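Local coordinates for protein esterase D (Lactobacillus rhamnosus, PDB 3DKR) that probably hydrolyses carboxylic esters, as an alpha/beta hydrolase esterase with a Ser-His-Asp catalytic triad, at residues G190-D195 / H226-N231; H219-A224 / H235-D240; V122-I127 / E196-R201. All coordinates share one frame; numbering follows the deposited sequence. Where two conformers were deposited one is given.

Interaction 1 of 3, residues G190-D195 / H226-N231; sequences GQAGQD and HVITVN. With ACT (acetate ion), chain B.
The imidazole of H226 is met at its edge on two flanks: the carboxylate of D195 at ND1 and an acetate ion at NE2, both near the ring plane. This is the Asp-His pair of the predicted catalytic triad of an alpha/beta hydrolase, with D195 and H226 the charge relay and S101 the nucleophile, its side chain about 3 Å from that of H226. H226 ND1 donates to D195 OD2 at 2.7 Å, almost straight at 169°, reaching the oxygen on its syn side; the carboxylate is turned 61° from the ring. With CG anti to the backbone N (chi1 -162°), D195 lies alongside the histidine. Q191 NE2 also donates to D195 OD2, on the anti side at 3.0 Å, so two donors grip one oxygen, while OD1 accepts from the backbone N of L197 and V198. Carboxylate rotation is thus fixed from several directions. Q191 OE1 is hydrogen-bonded to S125 OG, holding the amide at both ends. Small A192 lets the loop approach closely: its CB meets I228 CG2 at 3.6 Å. A water accepts from A192 N and donates to H226 O. The acetate, probably from the crystallisation liquor, accepts from H226 NE2 through OXT at 2.7 Å.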
ATOM      1  N   GLY A 190      -2.888  -2.986   9.955  1.00 16.07           N
ATOM      2  CA  GLY A 190      -2.262  -1.955  10.752  1.00 15.82           C
ATOM      3  C   GLY A 190      -2.821  -0.596  10.384  1.00 15.73           C
ATOM      4  O   GLY A 190      -3.065  -0.319   9.208  1.00 15.39           O
ATOM      5  N   GLN A 191      -3.032   0.256  11.384  1.00 15.51           N
ATOM      6  CA  GLN A 191      -3.641   1.562  11.161  1.00 15.90           C
ATOM      7  C   GLN A 191      -3.081   2.597  12.134  1.00 16.13           C
ATOM      8  O   GLN A 191      -3.075   2.373  13.343  1.00 16.34           O
ATOM      9  CB  GLN A 191      -5.148   1.453  11.347  1.00 15.72           C
ATOM     10  CG  GLN A 191      -5.901   2.760  11.231  1.00 16.80           C
ATOM     11  CD  GLN A 191      -5.685   3.441   9.914  1.00 14.96           C
ATOM     12  OE1 GLN A 191      -6.012   2.882   8.863  1.00 15.66           O
ATOM     13  NE2 GLN A 191      -5.181   4.676   9.956  1.00 16.49           N
ATOM     14  N   ALA A 192      -2.642   3.723  11.590  1.00 16.63           N
ATOM     15  CA  ALA A 192      -2.191   4.871  12.378  1.00 16.72           C
ATOM     16  C   ALA A 192      -3.347   5.451  13.201  1.00 17.47           C
ATOM     17  O   ALA A 192      -4.450   5.622  12.681  1.00 17.43           O
ATOM     18  CB  ALA A 192      -1.612   5.944  11.454  1.00 17.47           C
ATOM     19  N   GLY A 193      -3.072   5.778  14.464  1.00 17.73           N
ATOM     20  CA  GLY A 193      -4.083   6.348  15.376  1.00 17.72           C
ATOM     21  C   GLY A 193      -4.279   7.860  15.282  1.00 17.92           C
ATOM     22  O   GLY A 193      -5.209   8.401  15.899  1.00 19.06           O
ATOM     23  N   GLN A 194      -3.412   8.554  14.539  1.00 17.45           N
ATOM     24  CA  GLN A 194      -3.552   9.987  14.277  1.00 17.83           C
ATOM     25  C   GLN A 194      -3.446  10.222  12.770  1.00 17.20           C
ATOM     26  O   GLN A 194      -2.758  11.116  12.283  1.00 17.82           O
ATOM     27  CB  GLN A 194      -2.495  10.778  15.054  1.00 17.75           C
ATOM     28  CG  GLN A 194      -2.618  10.630  16.565  1.00 18.63           C
ATOM     29  CD  GLN A 194      -3.844  11.347  17.149  1.00 19.46           C
ATOM     30  OE1 GLN A 194      -4.509  12.145  16.473  1.00 21.42           O
ATOM     31  NE2 GLN A 194      -4.143  11.059  18.426  1.00 19.88           N
ATOM     32  N   ASP A 195      -4.199   9.417  12.033  1.00 17.48           N
ATOM     33  CA  ASP A 195      -4.099   9.421  10.584  1.00 17.19           C
ATOM     34  C   ASP A 195      -4.786  10.638   9.975  1.00 17.92           C
ATOM     35  O   ASP A 195      -6.019  10.779  10.042  1.00 18.64           O
ATOM     36  CB  ASP A 195      -4.706   8.142   9.995  1.00 17.11           C
ATOM     37  CG  ASP A 195      -4.253   7.893   8.562  1.00 17.08           C
ATOM     38  OD1 ASP A 195      -4.253   8.850   7.751  1.00 16.39           O
ATOM     39  OD2 ASP A 195      -3.898   6.736   8.239  1.00 16.36           O
ATOM     40  N   HIS A 226      -0.041   9.034   9.311  1.00 17.90           N
ATOM     41  CA  HIS A 226      -0.457   8.019   8.339  1.00 17.50           C
ATOM     42  C   HIS A 226       0.611   7.008   7.948  1.00 16.91           C
ATOM     43  O   HIS A 226       0.347   5.799   7.949  1.00 15.96           O
ATOM     44  CB  HIS A 226      -0.992   8.714   7.098  1.00 17.55           C
ATOM     45  CG  HIS A 226      -1.345   7.789   5.977  1.00 17.15           C
ATOM     46  ND1 HIS A 226      -2.442   6.956   6.022  1.00 17.42           N
ATOM     47  CD2 HIS A 226      -0.761   7.587   4.776  1.00 16.99           C
ATOM     48  CE1 HIS A 226      -2.504   6.263   4.895  1.00 16.72           C
ATOM     49  NE2 HIS A 226      -1.499   6.633   4.120  1.00 17.10           N
ATOM     50  N   VAL A 227       1.801   7.486   7.589  1.00 16.59           N
ATOM     51  CA  VAL A 227       2.775   6.617   6.913  1.00 16.47           C
ATOM     52  C   VAL A 227       3.602   5.888   7.960  1.00 15.95           C
ATOM     53  O   VAL A 227       4.764   6.221   8.220  1.00 16.78           O
ATOM     54  CB  VAL A 227       3.647   7.366   5.886  1.00 16.91           C
ATOM     55  CG1 VAL A 227       4.530   6.379   5.102  1.00 18.01           C
ATOM     56  CG2 VAL A 227       2.764   8.169   4.906  1.00 18.45           C
ATOM     57  N   ILE A 228       2.984   4.867   8.550  1.00 15.69           N
ATOM     58  CA  ILE A 228       3.581   4.135   9.652  1.00 15.79           C
ATOM     59  C   ILE A 228       4.802   3.281   9.264  1.00 15.81           C
ATOM     60  O   ILE A 228       5.514   2.803  10.142  1.00 16.45           O
ATOM     61  CB  ILE A 228       2.541   3.288  10.434  1.00 15.94           C
ATOM     62  CG1 ILE A 228       1.824   2.279   9.532  1.00 16.48           C
ATOM     63  CG2 ILE A 228       1.536   4.200  11.126  1.00 17.16           C
ATOM     64  CD1 ILE A 228       0.981   1.283  10.333  1.00 16.71           C
ATOM     65  N   THR A 229       5.059   3.121   7.970  1.00 15.72           N
ATOM     66  CA  THR A 229       6.265   2.438   7.510  1.00 16.00           C
ATOM     67  C   THR A 229       7.506   3.326   7.602  1.00 16.79           C
ATOM     68  O   THR A 229       8.638   2.833   7.479  1.00 16.30           O
ATOM     69  CB  THR A 229       6.122   1.990   6.052  1.00 15.30           C
ATOM     70  OG1 THR A 229       5.688   3.103   5.269  1.00 15.02           O
ATOM     71  CG2 THR A 229       5.107   0.841   5.934  1.00 16.39           C
ATOM     72  N   VAL A 230       7.301   4.634   7.777  1.00 17.12           N
ATOM     73  CA  VAL A 230       8.405   5.599   7.795  1.00 18.00           C
ATOM     74  C   VAL A 230       8.521   6.360   9.124  1.00 18.10           C
ATOM     75  O   VAL A 230       9.626   6.720   9.540  1.00 18.81           O
ATOM     76  CB  VAL A 230       8.262   6.595   6.609  1.00 18.71           C
ATOM     77  CG1 VAL A 230       9.311   7.682   6.654  1.00 21.74           C
ATOM     78  CG2 VAL A 230       8.342   5.844   5.306  1.00 18.33           C
ATOM     79  N   ASN A 231       7.395   6.620   9.787  1.00 18.26           N
ATOM     80  CA  ASN A 231       7.409   7.449  11.002  1.00 19.18           C
ATOM     81  C   ASN A 231       7.741   6.632  12.242  1.00 19.75           C
ATOM     82  O   ASN A 231       8.146   5.477  12.127  1.00 19.99           O
ATOM     83  CB  ASN A 231       6.101   8.245  11.133  1.00 19.01           C
ATOM     84  CG  ASN A 231       4.884   7.360  11.366  1.00 18.46           C
ATOM     85  OD1 ASN A 231       4.966   6.311  11.999  1.00 19.32           O
ATOM     86  ND2 ASN A 231       3.732   7.812  10.858  1.00 18.58           N
TER
HETATM   87  C   ACT B 245      -1.699   6.001   0.778  1.00 16.17           C
HETATM   88  O   ACT B 245      -1.931   5.382  -0.304  1.00 15.32           O
HETATM   89  OXT ACT B 245      -1.326   5.346   1.792  1.00 16.25           O
HETATM   90  CH3 ACT B 245      -1.849   7.494   0.872  1.00 16.79           C
HETATM   91  O   HOH W   1      -1.706   3.879   8.698  1.00 15.29           O

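Interaction 2 of 3, residues H219-A224 / H235-D240; sequences HWYDDA and HALEED
A236 opens the helical side of the contact, its CB 4.0 Å from Y221 CE1 at the edge of the phenol ring; a methyl suits this spot, where the tyrosine needs room to reach the helix. L237 follows, crossing Y221 at about a right angle, with CD1 3.4 Å from Y221 OH and lying oblique to the ring. With CG anti to the backbone N, chi1 175° and chi2 67° bring CD1 over to the hydroxyl end of the phenol. One turn after A236 comes D240. Y221 OH donates at 2.6 Å to D240 OD2, which accepts through its anti lone pair, so the hydroxyl of a buried ring is satisfied by a partly exposed carboxylate of the helix. D240 also lies over one face of the H219 imidazole: its CB stands 4.0 Å from the ring centroid, almost on the normal, a CH-pi contact, and the carboxylate stacks nearly parallel to the ring. A water donates to D240 O and is hydrogen-bonded to H219 NE2 as well. A phenylalanine in place of Y221 would probably leave D240 OD2 without its hydroxyl donor and the carboxylate freer to turn. The axes of 219-221 and 235-240 approach to 10.0 Å, nearly antiparallel at 170°. Helix 234-246, following the last strand of the alpha/beta-hydrolase sheet, packs on that edge strand, 216-221, while F188 of neighbouring strand 187-192 packs against H219, Y221, L237 and D240.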
ATOM      1  N   HIS A 219      -3.692  -4.314  14.444  1.00 18.43           N
ATOM      2  CA  HIS A 219      -2.774  -3.461  15.197  1.00 18.29           C
ATOM      3  C   HIS A 219      -3.055  -1.987  14.993  1.00 18.54           C
ATOM      4  O   HIS A 219      -3.183  -1.533  13.856  1.00 18.09           O
ATOM      5  CB  HIS A 219      -1.342  -3.767  14.800  1.00 19.28           C
ATOM      6  CG  HIS A 219      -0.935  -5.154  15.147  1.00 19.34           C
ATOM      7  ND1 HIS A 219      -0.426  -5.480  16.386  1.00 22.72           N
ATOM      8  CD2 HIS A 219      -1.005  -6.309  14.446  1.00 23.29           C
ATOM      9  CE1 HIS A 219      -0.186  -6.779  16.424  1.00 23.38           C
ATOM     10  NE2 HIS A 219      -0.524  -7.304  15.260  1.00 23.48           N
ATOM     11  N   TRP A 220      -3.177  -1.267  16.113  1.00 18.35           N
ATOM     12  CA  TRP A 220      -3.412   0.179  16.143  1.00 18.12           C
ATOM     13  C   TRP A 220      -2.134   0.856  16.614  1.00 18.50           C
ATOM     14  O   TRP A 220      -1.568   0.437  17.634  1.00 19.97           O
ATOM     15  CB  TRP A 220      -4.557   0.497  17.116  1.00 18.02           C
ATOM     16  CG  TRP A 220      -5.145   1.863  16.932  1.00 18.06           C
ATOM     17  CD1 TRP A 220      -4.886   2.984  17.664  1.00 18.10           C
ATOM     18  CD2 TRP A 220      -6.108   2.236  15.949  1.00 18.30           C
ATOM     19  NE1 TRP A 220      -5.620   4.052  17.173  1.00 17.70           N
ATOM     20  CE2 TRP A 220      -6.375   3.615  16.116  1.00 17.58           C
ATOM     21  CE3 TRP A 220      -6.744   1.550  14.921  1.00 17.98           C
ATOM     22  CZ2 TRP A 220      -7.288   4.301  15.304  1.00 17.16           C
ATOM     23  CZ3 TRP A 220      -7.643   2.222  14.128  1.00 18.25           C
ATOM     24  CH2 TRP A 220      -7.909   3.578  14.317  1.00 18.40           C
ATOM     25  N   TYR A 221      -1.676   1.883  15.887  1.00 17.94           N
ATOM     26  CA  TYR A 221      -0.409   2.571  16.179  1.00 18.82           C
ATOM     27  C   TYR A 221      -0.774   3.934  16.748  1.00 19.88           C
ATOM     28  O   TYR A 221      -0.910   4.919  16.033  1.00 19.16           O
ATOM     29  CB  TYR A 221       0.498   2.593  14.926  1.00 18.28           C
ATOM     30  CG  TYR A 221       0.848   1.168  14.565  1.00 18.19           C
ATOM     31  CD1 TYR A 221       1.865   0.487  15.228  1.00 19.04           C
ATOM     32  CD2 TYR A 221       0.101   0.477  13.618  1.00 18.42           C
ATOM     33  CE1 TYR A 221       2.141  -0.856  14.939  1.00 17.78           C
ATOM     34  CE2 TYR A 221       0.363  -0.855  13.316  1.00 17.45           C
ATOM     35  CZ  TYR A 221       1.368  -1.521  13.994  1.00 16.49           C
ATOM     36  OH  TYR A 221       1.609  -2.836  13.676  1.00 17.71           O
ATOM     37  N   ASP A 222      -0.889   3.961  18.074  1.00 21.53           N
ATOM     38  CA  ASP A 222      -1.595   5.011  18.821  0.50 22.35           C
ATOM     39  C   ASP A 222      -1.379   6.457  18.383  1.00 22.70           C
ATOM     40  O   ASP A 222      -2.328   7.180  18.057  1.00 24.04           O
ATOM     41  CB  ASP A 222      -1.324   4.882  20.338  0.50 22.65           C
ATOM     42  CG  ASP A 222       0.155   4.661  20.690  0.50 23.07           C
ATOM     43  OD1 ASP A 222       1.061   4.898  19.850  0.50 24.20           O
ATOM     44  OD2 ASP A 222       0.408   4.246  21.845  0.50 24.21           O
ATOM     45  N   ASP A 223      -0.129   6.898  18.432  1.00 22.62           N
ATOM     46  CA  ASP A 223       0.160   8.333  18.232  1.00 22.46           C
ATOM     47  C   ASP A 223       0.706   8.679  16.852  1.00 22.28           C
ATOM     48  O   ASP A 223       1.102   9.818  16.594  1.00 23.56           O
ATOM     49  CB  ASP A 223       1.130   8.836  19.306  1.00 22.92           C
ATOM     50  N   ALA A 224       0.661   7.720  15.935  1.00 20.93           N
ATOM     51  CA  ALA A 224       1.378   7.867  14.682  1.00 20.71           C
ATOM     52  C   ALA A 224       0.512   8.508  13.606  1.00 20.06           C
ATOM     53  O   ALA A 224      -0.701   8.269  13.555  1.00 20.01           O
ATOM     54  CB  ALA A 224       1.859   6.508  14.224  1.00 20.12           C
ATOM     55  N   HIS A 235       9.236   0.790  13.723  1.00 19.03           N
ATOM     56  CA  HIS A 235       9.828  -0.381  14.385  1.00 19.47           C
ATOM     57  C   HIS A 235       8.776  -1.352  14.918  1.00 19.06           C
ATOM     58  O   HIS A 235       8.897  -2.570  14.764  1.00 19.51           O
ATOM     59  CB  HIS A 235      10.773   0.053  15.505  1.00 20.16           C
ATOM     60  CG  HIS A 235      12.074   0.595  15.006  1.00 23.08           C
ATOM     61  ND1 HIS A 235      12.665   1.715  15.545  1.00 27.39           N
ATOM     62  CD2 HIS A 235      12.896   0.173  14.018  1.00 26.76           C
ATOM     63  CE1 HIS A 235      13.794   1.964  14.903  1.00 26.78           C
ATOM     64  NE2 HIS A 235      13.962   1.038  13.979  1.00 26.48           N
ATOM     65  N   ALA A 236       7.733  -0.808  15.543  1.00 18.84           N
ATOM     66  CA  ALA A 236       6.646  -1.624  16.052  1.00 18.56           C
ATOM     67  C   ALA A 236       5.954  -2.356  14.921  1.00 17.88           C
ATOM     68  O   ALA A 236       5.626  -3.530  15.044  1.00 18.42           O
ATOM     69  CB  ALA A 236       5.651  -0.772  16.802  1.00 19.51           C
ATOM     70  N   LEU A 237       5.698  -1.643  13.827  1.00 17.35           N
ATOM     71  CA  LEU A 237       5.009  -2.248  12.693  1.00 16.82           C
ATOM     72  C   LEU A 237       5.823  -3.415  12.147  1.00 16.77           C
ATOM     73  O   LEU A 237       5.284  -4.499  11.885  1.00 17.19           O
ATOM     74  CB  LEU A 237       4.791  -1.208  11.598  1.00 16.67           C
ATOM     75  CG  LEU A 237       4.172  -1.767  10.318  1.00 17.13           C
ATOM     76  CD1 LEU A 237       2.714  -2.231  10.549  1.00 18.95           C
ATOM     77  CD2 LEU A 237       4.257  -0.727   9.208  1.00 17.01           C
ATOM     78  N   GLU A 238       7.116  -3.187  11.975  1.00 16.72           N
ATOM     79  CA  GLU A 238       8.026  -4.226  11.466  1.00 16.86           C
ATOM     80  C   GLU A 238       7.982  -5.465  12.353  1.00 17.48           C
ATOM     81  O   GLU A 238       7.809  -6.573  11.878  1.00 18.07           O
ATOM     82  CB  GLU A 238       9.442  -3.666  11.358  1.00 16.78           C
ATOM     83  CG  GLU A 238       9.559  -2.609  10.257  1.00 16.08           C
ATOM     84  CD  GLU A 238      10.686  -1.615  10.434  1.00 16.84           C
ATOM     85  OE1 GLU A 238      11.561  -1.789  11.330  1.00 17.21           O
ATOM     86  OE2 GLU A 238      10.689  -0.630   9.658  1.00 17.10           O
ATOM     87  N   GLU A 239       8.093  -5.265  13.662  1.00 18.28           N
ATOM     88  CA  GLU A 239       7.988  -6.391  14.593  1.00 18.68           C
ATOM     89  C   GLU A 239       6.654  -7.131  14.460  1.00 18.41           C
ATOM     90  O   GLU A 239       6.616  -8.365  14.431  1.00 18.34           O
ATOM     91  CB  GLU A 239       8.206  -5.921  16.026  1.00 19.56           C
ATOM     92  CG  GLU A 239       9.594  -5.322  16.255  1.00 21.64           C
ATOM     93  N   ASP A 240       5.560  -6.378  14.348  1.00 17.98           N
ATOM     94  CA  ASP A 240       4.225  -6.981  14.242  1.00 18.55           C
ATOM     95  C   ASP A 240       4.069  -7.782  12.945  1.00 17.81           C
ATOM     96  O   ASP A 240       3.517  -8.884  12.934  1.00 18.43           O
ATOM     97  CB  ASP A 240       3.143  -5.904  14.323  1.00 18.78           C
ATOM     98  CG  ASP A 240       3.086  -5.216  15.689  1.00 20.25           C
ATOM     99  OD1 ASP A 240       3.547  -5.829  16.699  1.00 21.59           O
ATOM    100  OD2 ASP A 240       2.564  -4.081  15.761  1.00 19.36           O
TER
HETATM  101  O   HOH W   2       1.628  -9.628  14.788  1.00 21.68           O

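Interaction 3 of 3, residues V122-I127 / E196-R201; sequences VFSSPI and ELVDGR
V198 packs against S124 and S125, joining loops 122-127 and 196-201 by van der Waals contact. Its CG2 touches S124 OG at 3.6 Å and S125 CB at 4.1 Å, while CG1 comes within 4.4 Å of P126 O. The valine's chi1 of -58° sets CG2 between the backbone N and the carbonyl carbon, and from there the methyl reaches both serines. A beta-branched residue suits the place, since one methyl meets both serines and the other turns toward P126 O, while S101 of helix 101-113 also packs on it.

The polar groups are served mainly by other partners. S125 OG stands 3.9 Å from G200 O, beyond bonding range, and is hydrogen-bonded instead to Q191 OE1. S125 O meets S101 OG in a further hydrogen bond. S124 OG has weak hydrogen bonds to D195 OD2, S101 OG and Q191 OE1, which places it beside the predicted catalytic residues D195 and S101 and close to H226.

Ionic and capping bonds shape the 196-201 loop from within. D199 OD1 accepts from R201 N at 3.0 Å, a capping bond before helix 202-209, and from R201 NE, nearly straight at 174°, on its syn lone pair. R201 NH2 completes a side-on salt bridge to D199 OD2 at 2.9 Å, so the guanidinium grips both carboxylate oxygens. Aspartate, short and charged, can serve helix start and arginine together.

Both loops follow parallel strands, 119-122 and 187-192, at their C-terminal ends, where the active site of an alpha/beta hydrolase characteristically lies; here they meet beside the predicted nucleophile and charge-relay aspartate.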
ATOM      1  N   VAL A 122      -2.771  -4.907   5.132  1.00 14.56           N
ATOM      2  CA  VAL A 122      -2.637  -3.484   4.923  1.00 14.63           C
ATOM      3  C   VAL A 122      -1.930  -2.807   6.087  1.00 15.07           C
ATOM      4  O   VAL A 122      -2.009  -3.255   7.234  1.00 15.10           O
ATOM      5  CB  VAL A 122      -4.000  -2.815   4.687  1.00 14.74           C
ATOM      6  CG1 VAL A 122      -4.789  -3.559   3.580  1.00 15.82           C
ATOM      7  CG2 VAL A 122      -4.808  -2.761   5.982  1.00 14.77           C
ATOM      8  N   PHE A 123      -1.248  -1.721   5.761  1.00 14.79           N
ATOM      9  CA  PHE A 123      -0.623  -0.867   6.744  1.00 14.29           C
ATOM     10  C   PHE A 123      -1.383   0.450   6.910  1.00 14.92           C
ATOM     11  O   PHE A 123      -0.928   1.325   7.669  1.00 15.56           O
ATOM     12  CB  PHE A 123       0.818  -0.543   6.349  1.00 14.46           C
ATOM     13  CG  PHE A 123       1.694  -1.748   6.109  1.00 14.11           C
ATOM     14  CD1 PHE A 123       1.493  -2.944   6.798  1.00 14.49           C
ATOM     15  CD2 PHE A 123       2.759  -1.658   5.232  1.00 15.27           C
ATOM     16  CE1 PHE A 123       2.337  -4.027   6.581  1.00 14.86           C
ATOM     17  CE2 PHE A 123       3.601  -2.724   5.030  1.00 15.16           C
ATOM     18  CZ  PHE A 123       3.390  -3.905   5.697  1.00 15.70           C
ATOM     19  N   SER A 124      -2.492   0.599   6.188  1.00 15.43           N
ATOM     20  CA  SER A 124      -3.474   1.669   6.436  1.00 15.12           C
ATOM     21  C   SER A 124      -4.788   1.324   5.747  1.00 14.90           C
ATOM     22  O   SER A 124      -4.841   0.430   4.886  1.00 14.72           O
ATOM     23  CB  SER A 124      -2.963   3.031   5.954  1.00 15.57           C
ATOM     24  OG  SER A 124      -3.694   4.084   6.581  1.00 15.83           O
ATOM     25  N   SER A 125      -5.854   1.995   6.171  1.00 15.06           N
ATOM     26  CA  SER A 125      -7.190   1.738   5.617  1.00 15.63           C
ATOM     27  C   SER A 125      -7.285   2.078   4.142  1.00 15.44           C
ATOM     28  O   SER A 125      -6.532   2.902   3.637  1.00 15.96           O
ATOM     29  CB  SER A 125      -8.210   2.552   6.391  1.00 15.73           C
ATOM     30  OG  SER A 125      -8.313   2.061   7.711  1.00 17.90           O
ATOM     31  N   PRO A 126      -8.218   1.432   3.430  1.00 15.37           N
ATOM     32  CA  PRO A 126      -8.353   1.734   2.015  1.00 15.46           C
ATOM     33  C   PRO A 126      -8.873   3.139   1.758  1.00 15.69           C
ATOM     34  O   PRO A 126      -9.388   3.796   2.666  1.00 15.76           O
ATOM     35  CB  PRO A 126      -9.366   0.681   1.531  1.00 16.45           C
ATOM     36  CG  PRO A 126     -10.144   0.313   2.739  1.00 16.25           C
ATOM     37  CD  PRO A 126      -9.195   0.422   3.884  1.00 16.21           C
ATOM     38  N   ILE A 127      -8.747   3.554   0.498  1.00 16.06           N
ATOM     39  CA  ILE A 127      -9.272   4.810   0.000  1.00 16.19           C
ATOM     40  C   ILE A 127     -10.685   4.533  -0.466  1.00 16.69           C
ATOM     41  O   ILE A 127     -10.875   3.916  -1.518  1.00 16.82           O
ATOM     42  CB  ILE A 127      -8.396   5.323  -1.161  1.00 15.83           C
ATOM     43  CG1 ILE A 127      -6.963   5.568  -0.672  1.00 16.07           C
ATOM     44  CG2 ILE A 127      -8.982   6.595  -1.773  1.00 15.75           C
ATOM     45  CD1 ILE A 127      -5.968   5.841  -1.763  1.00 16.81           C
ATOM     46  N   GLU A 196      -3.972  11.482   9.345  1.00 18.45           N
ATOM     47  CA  GLU A 196      -4.422  12.712   8.721  1.00 18.84           C
ATOM     48  C   GLU A 196      -4.944  12.573   7.289  1.00 19.02           C
ATOM     49  O   GLU A 196      -5.449  13.549   6.727  1.00 19.99           O
ATOM     50  CB  GLU A 196      -3.278  13.739   8.717  1.00 18.74           C
ATOM     51  CG  GLU A 196      -2.174  13.504   7.681  1.00 19.42           C
ATOM     52  CD  GLU A 196      -1.141  12.438   8.033  1.00 20.92           C
ATOM     53  OE1 GLU A 196      -1.377  11.596   8.941  1.00 20.46           O
ATOM     54  OE2 GLU A 196      -0.067  12.450   7.374  1.00 23.90           O
ATOM     55  N   LEU A 197      -4.818  11.379   6.700  1.00 18.42           N
ATOM     56  CA  LEU A 197      -5.172  11.180   5.302  1.00 18.10           C
ATOM     57  C   LEU A 197      -6.387  10.286   5.094  1.00 17.83           C
ATOM     58  O   LEU A 197      -7.126  10.491   4.152  1.00 16.72           O
ATOM     59  CB  LEU A 197      -3.988  10.612   4.519  1.00 18.47           C
ATOM     60  CG  LEU A 197      -2.735  11.467   4.413  1.00 19.94           C
ATOM     61  CD1 LEU A 197      -1.745  10.769   3.531  1.00 21.03           C
ATOM     62  CD2 LEU A 197      -3.074  12.856   3.852  1.00 21.69           C
ATOM     63  N   VAL A 198      -6.584   9.287   5.956  1.00 17.22           N
ATOM     64  CA  VAL A 198      -7.764   8.421   5.867  1.00 17.68           C
ATOM     65  C   VAL A 198      -8.385   8.246   7.244  1.00 17.40           C
ATOM     66  O   VAL A 198      -7.700   8.391   8.258  1.00 17.92           O
ATOM     67  CB  VAL A 198      -7.443   7.041   5.247  1.00 17.60           C
ATOM     68  CG1 VAL A 198      -6.853   7.213   3.844  1.00 17.93           C
ATOM     69  CG2 VAL A 198      -6.526   6.233   6.154  1.00 17.59           C
ATOM     70  N   ASP A 199      -9.688   7.959   7.255  1.00 16.75           N
ATOM     71  CA  ASP A 199     -10.448   7.760   8.477  1.00 17.44           C
ATOM     72  C   ASP A 199     -10.084   6.374   9.012  1.00 17.27           C
ATOM     73  O   ASP A 199     -10.497   5.363   8.464  1.00 16.80           O
ATOM     74  CB  ASP A 199     -11.940   7.859   8.147  1.00 17.47           C
ATOM     75  CG  ASP A 199     -12.837   7.727   9.357  1.00 18.97           C
ATOM     76  OD1 ASP A 199     -12.357   7.309  10.440  1.00 18.77           O
ATOM     77  OD2 ASP A 199     -14.054   8.023   9.209  1.00 20.95           O
ATOM     78  N   GLY A 200      -9.277   6.335  10.074  1.00 17.15           N
ATOM     79  CA  GLY A 200      -8.822   5.080  10.632  1.00 17.20           C
ATOM     80  C   GLY A 200      -9.917   4.145  11.088  1.00 17.21           C
ATOM     81  O   GLY A 200      -9.682   2.958  11.269  1.00 16.16           O
ATOM     82  N   ARG A 201     -11.122   4.671  11.319  1.00 16.91           N
ATOM     83  CA  ARG A 201     -12.243   3.808  11.667  1.00 17.47           C
ATOM     84  C   ARG A 201     -12.504   2.748  10.595  1.00 17.63           C
ATOM     85  O   ARG A 201     -13.098   1.693  10.872  1.00 17.80           O
ATOM     86  CB  ARG A 201     -13.502   4.642  11.907  1.00 17.51           C
ATOM     87  CG  ARG A 201     -13.460   5.353  13.226  1.00 18.22           C
ATOM     88  CD  ARG A 201     -14.622   6.312  13.418  1.00 19.85           C
ATOM     89  NE  ARG A 201     -14.626   7.366  12.424  1.00 19.54           N
ATOM     90  CZ  ARG A 201     -15.513   8.356  12.407  1.00 22.72           C
ATOM     91  NH1 ARG A 201     -16.453   8.423  13.344  1.00 22.12           N
ATOM     92  NH2 ARG A 201     -15.459   9.284  11.460  1.00 22.67           N
TER

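All three contacts gather around neighbouring parallel strands of one sheet. Interaction 1 is buried and joins strand 187-192 with the histidine loop; interaction 3, partly buried, brings the loops after strands 119-122 and 187-192 together beside the same predicted catalytic residues, and G190 N to V122 O (2.9 Å) ties the two directly. Interaction 2 lies farther out, at the edge strand 216-221 and the helix following the histidine loop; G193 N to Y221 O (2.8 Å) links it to interaction 1. Their chemistry differs accordingly: charge-relay hydrogen bonding in 190-195/226-231, a tyrosine-aspartate hydrogen bond with aromatic and carboxylate packing, partly exposed, in 219-224/235-240, and mainly van der Waals contact in 122-127/196-201.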